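Retinol dehydratase (Spodoptera frugiperda, PDB 1FMJ) binds retinol and adenosine-3'-5'-diphosphate and, on a sulfotransferase-type scaffold, probably removes water from retinol by way of a sulfated intermediate. Local coordinates at residues 80-85 and 257-262; 208-213 and 325-330; 43-48 and 167-172. One frame throughout, in Å; residues are numbered along the deposited sequence.

Contact 1 (80-85 and 257-262). With HG (mercury (II) ion), chain C.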
# COMPACT_ATOMS: atom_id res chain seq x y z
N GLN A 80 -4.36 -2.26 -9.44
CA GLN A 80 -5.78 -2.43 -9.11
C GLN A 80 -6.66 -2.12 -10.31
O GLN A 80 -7.62 -2.83 -10.57
CB GLN A 80 -6.19 -1.51 -7.96
CG GLN A 80 -5.72 -1.98 -6.61
CD GLN A 80 -6.10 -1.03 -5.52
OE1 GLN A 80 -7.27 -0.88 -5.20
NE2 GLN A 80 -5.11 -0.36 -4.94
N GLU A 81 -6.33 -1.06 -11.02
CA GLU A 81 -7.11 -0.65 -12.18
C GLU A 81 -7.00 -1.67 -13.30
O GLU A 81 -8.01 -2.07 -13.88
CB GLU A 81 -6.66 0.72 -12.68
CG GLU A 81 -7.52 1.29 -13.81
CD GLU A 81 -8.91 1.74 -13.36
OE1 GLU A 81 -9.65 2.28 -14.21
OE2 GLU A 81 -9.26 1.55 -12.18
N LEU A 82 -5.77 -2.08 -13.59
CA LEU A 82 -5.54 -3.07 -14.64
C LEU A 82 -6.31 -4.35 -14.32
O LEU A 82 -7.07 -4.85 -15.15
CB LEU A 82 -4.04 -3.40 -14.74
CG LEU A 82 -3.12 -2.31 -15.25
CD1 LEU A 82 -1.66 -2.78 -15.18
CD2 LEU A 82 -3.50 -1.94 -16.68
N VAL A 83 -6.10 -4.85 -13.11
CA VAL A 83 -6.75 -6.08 -12.65
C VAL A 83 -8.28 -6.00 -12.68
O VAL A 83 -8.94 -6.97 -13.01
CB VAL A 83 -6.30 -6.43 -11.21
CG1 VAL A 83 -7.16 -7.55 -10.63
CG2 VAL A 83 -4.83 -6.85 -11.21
N TRP A 84 -8.84 -4.84 -12.33
CA TRP A 84 -10.29 -4.73 -12.32
C TRP A 84 -10.85 -4.73 -13.73
O TRP A 84 -11.82 -5.41 -14.01
CB TRP A 84 -10.74 -3.46 -11.60
CG TRP A 84 -12.16 -3.54 -11.10
CD1 TRP A 84 -12.58 -4.05 -9.90
CD2 TRP A 84 -13.35 -3.13 -11.80
NE1 TRP A 84 -13.95 -3.98 -9.81
CE2 TRP A 84 -14.45 -3.42 -10.95
CE3 TRP A 84 -13.59 -2.56 -13.05
CZ2 TRP A 84 -15.77 -3.14 -11.32
CZ3 TRP A 84 -14.91 -2.28 -13.42
CH2 TRP A 84 -15.98 -2.57 -12.56
N LEU A 85 -10.24 -3.95 -14.61
CA LEU A 85 -10.71 -3.88 -15.98
C LEU A 85 -10.61 -5.22 -16.69
O LEU A 85 -11.52 -5.62 -17.41
CB LEU A 85 -9.93 -2.81 -16.76
CG LEU A 85 -10.34 -1.38 -16.39
CD1 LEU A 85 -9.36 -0.36 -16.97
CD2 LEU A 85 -11.76 -1.13 -16.91
N GLY A 257 3.58 -5.25 -22.20
CA GLY A 257 4.09 -6.57 -21.85
C GLY A 257 3.61 -6.98 -20.47
O GLY A 257 3.31 -8.16 -20.23
N CYS A 258 3.56 -6.02 -19.55
CA CYS A 258 3.09 -6.30 -18.20
C CYS A 258 1.60 -6.60 -18.23
O CYS A 258 1.13 -7.51 -17.55
CB CYS A 258 3.34 -5.09 -17.29
SG CYS A 258 5.02 -4.95 -16.66
N ILE A 259 0.85 -5.83 -19.01
CA ILE A 259 -0.59 -6.04 -19.12
C ILE A 259 -0.88 -7.46 -19.59
O ILE A 259 -1.85 -8.08 -19.14
CB ILE A 259 -1.23 -5.03 -20.10
CG1 ILE A 259 -1.17 -3.62 -19.50
CG2 ILE A 259 -2.67 -5.43 -20.38
CD1 ILE A 259 -1.74 -2.53 -20.41
N ALA A 260 -0.04 -7.96 -20.48
CA ALA A 260 -0.19 -9.31 -21.02
C ALA A 260 0.09 -10.33 -19.93
O ALA A 260 -0.63 -11.32 -19.79
CB ALA A 260 0.77 -9.51 -22.20
N ARG A 261 1.15 -10.11 -19.16
CA ARG A 261 1.48 -11.02 -18.09
C ARG A 261 0.30 -11.12 -17.12
O ARG A 261 -0.08 -12.21 -16.70
CB ARG A 261 2.73 -10.56 -17.35
CG ARG A 261 4.01 -10.63 -18.17
CD ARG A 261 5.23 -10.38 -17.28
NE ARG A 261 5.45 -11.47 -16.34
CZ ARG A 261 6.36 -11.45 -15.38
NH1 ARG A 261 7.15 -10.38 -15.22
NH2 ARG A 261 6.51 -12.49 -14.57
N ILE A 262 -0.29 -9.98 -16.78
CA ILE A 262 -1.41 -9.97 -15.85
C ILE A 262 -2.65 -10.66 -16.45
O ILE A 262 -3.41 -11.32 -15.73
CB ILE A 262 -1.78 -8.54 -15.42
CG1 ILE A 262 -0.61 -7.92 -14.64
CG2 ILE A 262 -3.04 -8.55 -14.56
CD1 ILE A 262 -0.75 -6.44 -14.38
HG HG C . 6.43 -5.60 -18.52
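Leu-82 and Val-83 of helix 76-87 meet Ile-259 and Ile-262 of helix 255-265, where the axes of segments 80-85 and 257-262 cross at -52° with a closest approach of 10.6 Å. Helix 76-87 follows the central strand 66-70 of the parallel sheet, the place of the P-loop helix in the P-loop NTPase-like fold that sulfotransferases share. Helix 255-265 lies farther out, its Ile-262 resting on edge strand 243-247. The seam is wholly apolar, with no hydrogen bond across it. Leu-82 does most of the joining: with CG anti to the carbonyl carbon (chi1 -68°) its fork spreads toward the other helix, and each methyl takes a different isoleucine. CD1 meets the end of the Ile-262 chain, 3.9 Å from its CD1, while CD2 lies 4.0 Å from Ile-259 CG1. Both isoleucine chains run at about a right angle to the leucine. Ile-262 is gripped at two points, since its other branch, CG2, lies 4.2 Å from Val-83 CG2. Tyr-251 of helix 248-253 touches both Leu-82 and Ile-262, and Leu-278 of helix 272-281 packs on Ile-259, so the seam is buried. Cys-258, next to Ile-259, turns its sulfur to another side of the helix. There it holds the mercury of this heavy-atom derivative, which Asp-254 O also binds, and the bond from Cys-258 SG to the mercury is 2.4 Å long.

Contact 2 (208-213 and 325-330); sequences SNFKDF and EEMTKQ
Lys-211 and Met-327 mark the closest backbone approach, their CA atoms 7.8 Å apart, where the first turn of helix 210-218 meets the first turn of the C-terminal helix 325-338. A capping box of Asn-209 and Asp-212 starts the former helix. Met-327 reaches from its helix to both Phe-210 and Lys-211. Its chain bends at the thioether (chi3 79°), which brings the methyl CE obliquely to the ring of Phe-210, 3.7 Å from CD2, while SD lies against the methylenes of Lys-211, 3.9 Å from CG. Phe-210 is itself wedged edge-to-face with Phe-195 of helix 187-200, and Trp-214 also touches Met-327, so the thioether is buried. Lys-211 runs out fully extended over the sulfur to the more exposed side of the contact, where NZ donates to Glu-326 OE2 at 3.1 Å in a salt bridge. The ammonium comes from above the carboxylate, 37° out of its plane, and the two chains cross at about a right angle. Replacing Lys-211 by an alanine would probably leave the Glu-326 carboxylate without this mate and the Met-327 sulfur less covered, only CB remaining beside it. At the start of helix 210-218, the weak half of the box runs from Asn-209 N to Asp-212 OD2. The firm half is Asp-212 N to Asn-209 OD1, 2.9 Å long, with the donor almost in line with the side-chain C=O at 177°.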
# COMPACT_ATOMS: atom_id res chain seq x y z
N SER A 208 9.77 17.90 10.20
CA SER A 208 10.57 16.73 9.82
C SER A 208 10.84 16.75 8.32
O SER A 208 10.00 17.22 7.55
CB SER A 208 9.85 15.43 10.21
OG SER A 208 9.86 15.22 11.61
N ASN A 209 12.00 16.24 7.92
CA ASN A 209 12.38 16.20 6.51
C ASN A 209 12.50 14.77 5.98
O ASN A 209 12.27 13.80 6.71
CB ASN A 209 13.70 16.94 6.27
CG ASN A 209 14.84 16.39 7.10
OD1 ASN A 209 14.94 15.18 7.30
ND2 ASN A 209 15.70 17.27 7.58
N PHE A 210 12.89 14.64 4.72
CA PHE A 210 13.02 13.31 4.13
C PHE A 210 14.09 12.44 4.76
O PHE A 210 13.91 11.24 4.90
CB PHE A 210 13.26 13.40 2.63
CG PHE A 210 13.38 12.06 1.98
CD1 PHE A 210 12.30 11.18 1.97
CD2 PHE A 210 14.59 11.63 1.46
CE1 PHE A 210 12.42 9.90 1.44
CE2 PHE A 210 14.73 10.35 0.93
CZ PHE A 210 13.64 9.48 0.93
N LYS A 211 15.23 13.03 5.12
CA LYS A 211 16.29 12.23 5.72
C LYS A 211 15.83 11.60 7.02
O LYS A 211 16.20 10.47 7.31
CB LYS A 211 17.54 13.07 5.96
CG LYS A 211 18.70 12.24 6.48
CD LYS A 211 19.97 13.06 6.63
CE LYS A 211 21.13 12.20 7.08
NZ LYS A 211 22.32 13.03 7.43
N ASP A 212 15.02 12.32 7.81
CA ASP A 212 14.52 11.76 9.06
C ASP A 212 13.55 10.63 8.69
O ASP A 212 13.44 9.63 9.40
CB ASP A 212 13.74 12.79 9.88
CG ASP A 212 14.59 13.94 10.34
OD1 ASP A 212 15.78 13.72 10.65
OD2 ASP A 212 14.05 15.07 10.40
N PHE A 213 12.84 10.82 7.59
CA PHE A 213 11.89 9.81 7.15
C PHE A 213 12.68 8.58 6.70
O PHE A 213 12.29 7.45 6.98
CB PHE A 213 11.03 10.34 6.00
CG PHE A 213 9.94 9.39 5.59
CD1 PHE A 213 8.75 9.32 6.32
CD2 PHE A 213 10.11 8.53 4.51
CE1 PHE A 213 7.76 8.39 5.97
CE2 PHE A 213 9.12 7.60 4.16
CZ PHE A 213 7.95 7.54 4.90
N GLU A 325 25.15 12.34 -0.83
CA GLU A 325 26.21 11.35 -0.93
C GLU A 325 26.12 10.30 0.18
O GLU A 325 26.08 9.10 -0.10
CB GLU A 325 27.59 12.03 -0.94
CG GLU A 325 27.63 13.52 -0.56
CD GLU A 325 26.85 14.45 -1.51
OE1 GLU A 325 27.02 14.37 -2.75
OE2 GLU A 325 26.07 15.27 -1.00
N GLU A 326 26.07 10.75 1.43
CA GLU A 326 25.99 9.85 2.57
C GLU A 326 24.78 8.91 2.51
O GLU A 326 24.92 7.70 2.63
CB GLU A 326 25.92 10.64 3.88
CG GLU A 326 25.56 9.79 5.08
CD GLU A 326 25.12 10.62 6.28
OE1 GLU A 326 25.97 11.37 6.83
OE2 GLU A 326 23.94 10.51 6.67
N MET A 327 23.59 9.49 2.34
CA MET A 327 22.37 8.70 2.26
C MET A 327 22.47 7.66 1.16
O MET A 327 22.07 6.51 1.33
CB MET A 327 21.17 9.62 2.00
CG MET A 327 20.75 10.42 3.20
SD MET A 327 19.67 11.80 2.77
CE MET A 327 18.10 11.00 2.54
N THR A 328 23.00 8.08 0.01
CA THR A 328 23.15 7.18 -1.12
C THR A 328 23.99 5.97 -0.71
O THR A 328 23.61 4.83 -0.96
CB THR A 328 23.82 7.91 -2.31
OG1 THR A 328 22.94 8.94 -2.79
CG2 THR A 328 24.11 6.93 -3.45
N LYS A 329 25.13 6.23 -0.08
CA LYS A 329 26.01 5.16 0.38
C LYS A 329 25.30 4.29 1.41
O LYS A 329 25.34 3.06 1.35
CB LYS A 329 27.28 5.74 1.01
CG LYS A 329 28.18 6.51 0.04
CD LYS A 329 28.74 5.60 -1.04
CE LYS A 329 29.71 6.36 -1.93
NZ LYS A 329 30.38 5.45 -2.91
N GLN A 330 24.63 4.95 2.36
CA GLN A 330 23.91 4.23 3.39
C GLN A 330 22.87 3.29 2.78
O GLN A 330 22.70 2.16 3.23
CB GLN A 330 23.21 5.23 4.32
CG GLN A 330 22.35 4.58 5.40
CD GLN A 330 21.65 5.60 6.27
OE1 GLN A 330 20.95 6.48 5.77
NE2 GLN A 330 21.83 5.49 7.58

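Contact 3 (43-48 and 167-172)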
# COMPACT_ATOMS: atom_id res chain seq x y z
N TYR A 43 7.05 -6.52 12.39
CA TYR A 43 6.40 -5.67 11.39
C TYR A 43 5.72 -4.52 12.10
O TYR A 43 4.96 -4.71 13.05
CB TYR A 43 5.36 -6.46 10.57
CG TYR A 43 5.95 -7.37 9.50
CD1 TYR A 43 5.84 -8.75 9.59
CD2 TYR A 43 6.59 -6.83 8.38
CE1 TYR A 43 6.34 -9.59 8.58
CE2 TYR A 43 7.10 -7.65 7.37
CZ TYR A 43 6.97 -9.03 7.48
OH TYR A 43 7.47 -9.85 6.50
N MET A 44 6.01 -3.30 11.63
CA MET A 44 5.42 -2.11 12.20
C MET A 44 3.93 -2.02 11.86
O MET A 44 3.56 -1.82 10.70
CB MET A 44 6.15 -0.88 11.68
CG MET A 44 7.52 -0.65 12.28
SD MET A 44 7.44 -0.24 14.02
CE MET A 44 7.31 1.56 13.96
N VAL A 45 3.06 -2.18 12.86
CA VAL A 45 1.63 -2.08 12.60
C VAL A 45 0.99 -1.08 13.54
O VAL A 45 1.35 -0.99 14.72
CB VAL A 45 0.89 -3.46 12.71
CG1 VAL A 45 1.50 -4.46 11.73
CG2 VAL A 45 0.96 -3.99 14.12
N TYR A 46 0.05 -0.31 13.01
CA TYR A 46 -0.66 0.66 13.83
C TYR A 46 -1.39 -0.14 14.90
O TYR A 46 -2.02 -1.16 14.60
CB TYR A 46 -1.66 1.45 12.97
CG TYR A 46 -1.02 2.60 12.21
CD1 TYR A 46 -0.98 2.60 10.81
CD2 TYR A 46 -0.47 3.68 12.88
CE1 TYR A 46 -0.40 3.66 10.12
CE2 TYR A 46 0.10 4.74 12.20
CZ TYR A 46 0.13 4.73 10.82
OH TYR A 46 0.69 5.79 10.15
N ARG A 47 -1.29 0.31 16.15
CA ARG A 47 -1.89 -0.40 17.28
C ARG A 47 -3.30 -0.96 17.03
O ARG A 47 -3.57 -2.11 17.36
CB ARG A 47 -1.90 0.50 18.52
CG ARG A 47 -2.08 -0.26 19.81
CD ARG A 47 -2.09 0.66 21.03
NE ARG A 47 -1.99 -0.10 22.27
CZ ARG A 47 -0.89 -0.74 22.66
NH1 ARG A 47 0.21 -0.70 21.92
NH2 ARG A 47 -0.88 -1.42 23.80
N PRO A 48 -4.22 -0.16 16.47
CA PRO A 48 -5.58 -0.63 16.20
C PRO A 48 -5.63 -1.92 15.38
O PRO A 48 -6.68 -2.55 15.25
CB PRO A 48 -6.21 0.54 15.46
CG PRO A 48 -5.57 1.70 16.09
CD PRO A 48 -4.11 1.28 16.16
N LEU A 167 2.52 -11.47 3.60
CA LEU A 167 1.86 -12.77 3.62
C LEU A 167 1.76 -13.46 4.98
O LEU A 167 0.76 -14.12 5.26
CB LEU A 167 2.52 -13.72 2.62
CG LEU A 167 2.50 -13.29 1.14
CD1 LEU A 167 3.11 -14.39 0.27
CD2 LEU A 167 1.06 -13.00 0.69
N SER A 168 2.77 -13.30 5.84
CA SER A 168 2.76 -13.96 7.15
C SER A 168 1.66 -13.53 8.11
O SER A 168 1.40 -14.21 9.11
CB SER A 168 4.12 -13.79 7.82
OG SER A 168 4.41 -12.43 8.06
N LEU A 169 1.00 -12.40 7.83
CA LEU A 169 -0.08 -11.94 8.69
C LEU A 169 -1.43 -12.37 8.11
O LEU A 169 -2.47 -12.17 8.72
CB LEU A 169 -0.04 -10.42 8.86
CG LEU A 169 1.24 -9.92 9.54
CD1 LEU A 169 1.17 -8.42 9.79
CD2 LEU A 169 1.43 -10.68 10.86
N MET A 170 -1.39 -12.95 6.93
CA MET A 170 -2.63 -13.40 6.30
C MET A 170 -2.64 -14.92 6.33
O MET A 170 -1.61 -15.55 6.60
CB MET A 170 -2.73 -12.86 4.87
CG MET A 170 -2.87 -11.33 4.84
SD MET A 170 -3.21 -10.61 3.22
CE MET A 170 -1.71 -11.04 2.33
N PRO A 171 -3.80 -15.54 6.06
CA PRO A 171 -3.93 -17.00 6.07
C PRO A 171 -2.84 -17.76 5.35
O PRO A 171 -2.59 -17.54 4.17
CB PRO A 171 -5.30 -17.22 5.43
CG PRO A 171 -6.07 -16.04 5.91
CD PRO A 171 -5.08 -14.90 5.73
N PRO A 172 -2.14 -18.66 6.07
CA PRO A 172 -1.09 -19.42 5.40
C PRO A 172 -1.81 -20.27 4.37
O PRO A 172 -2.94 -20.70 4.60
CB PRO A 172 -0.47 -20.23 6.53
CG PRO A 172 -1.59 -20.39 7.51
CD PRO A 172 -2.23 -19.02 7.50
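Tyr-43 sets its ring anti to the carbonyl carbon (chi1 -78°), and Ser-168 turns its hydroxyl between its own backbone N and carbonyl carbon (chi1 62°); together these torsions bring Ser-168 OG to 3.5 Å from Tyr-43 CE1. The oxygen approaches the ring obliquely. A second, looser touch lies alongside, Val-45 CG1 standing 4.4 Å from Leu-169 CD1. Strand 43-46 is an outer strand of the small antiparallel sheet near the N terminus, backbone hydrogen-bonded through Val-45 to Val-36 of strand 35-38. Residues 167-169 form a 3-10 turn in the loop between strands 160-163 and 179-184 of the parallel sheet, closed by Met-170 N bonding to Leu-167 O at 3.0 Å. The contact therefore lays the outermost strand of one sheet on a loop of the other. Glu-233 of helix 227-235 bridges the segments: OE2 bonds to Tyr-43 OH and OE1 accepts from Ser-168 N. Since no hydrogen bond links the two segments themselves, the chemistry implies a van der Waals meeting of ring, hydroxyl and aliphatic chains, and one shared carboxylate outside them that bonds both to the phenol and to the turn, which is consistent with its holding the two together.

Overall arrangement
From the N terminus the chain lays down 43-48, then 80-85, and contact 3 closes its 118-residue loop at 167-172. Contact 1, opened inside that loop, closes only at 257-262, so the two cross. Residues 208-213 come between and open contact 2, which crosses contact 1 in turn and closes near the C terminus at 325-330; contacts 3 and 2 follow in series. None touches another: contacts 2 and 3 come nearest, about 9 Å between nearest atoms, while the centres of contacts 1 and 2 lie about 34 Å apart. Contact 3 ties the antiparallel sheet to a loop of the parallel-sheet domain, contact 1 joins two helices of that domain, and contact 2 joins the last helix, 325-338, to helix 210-218.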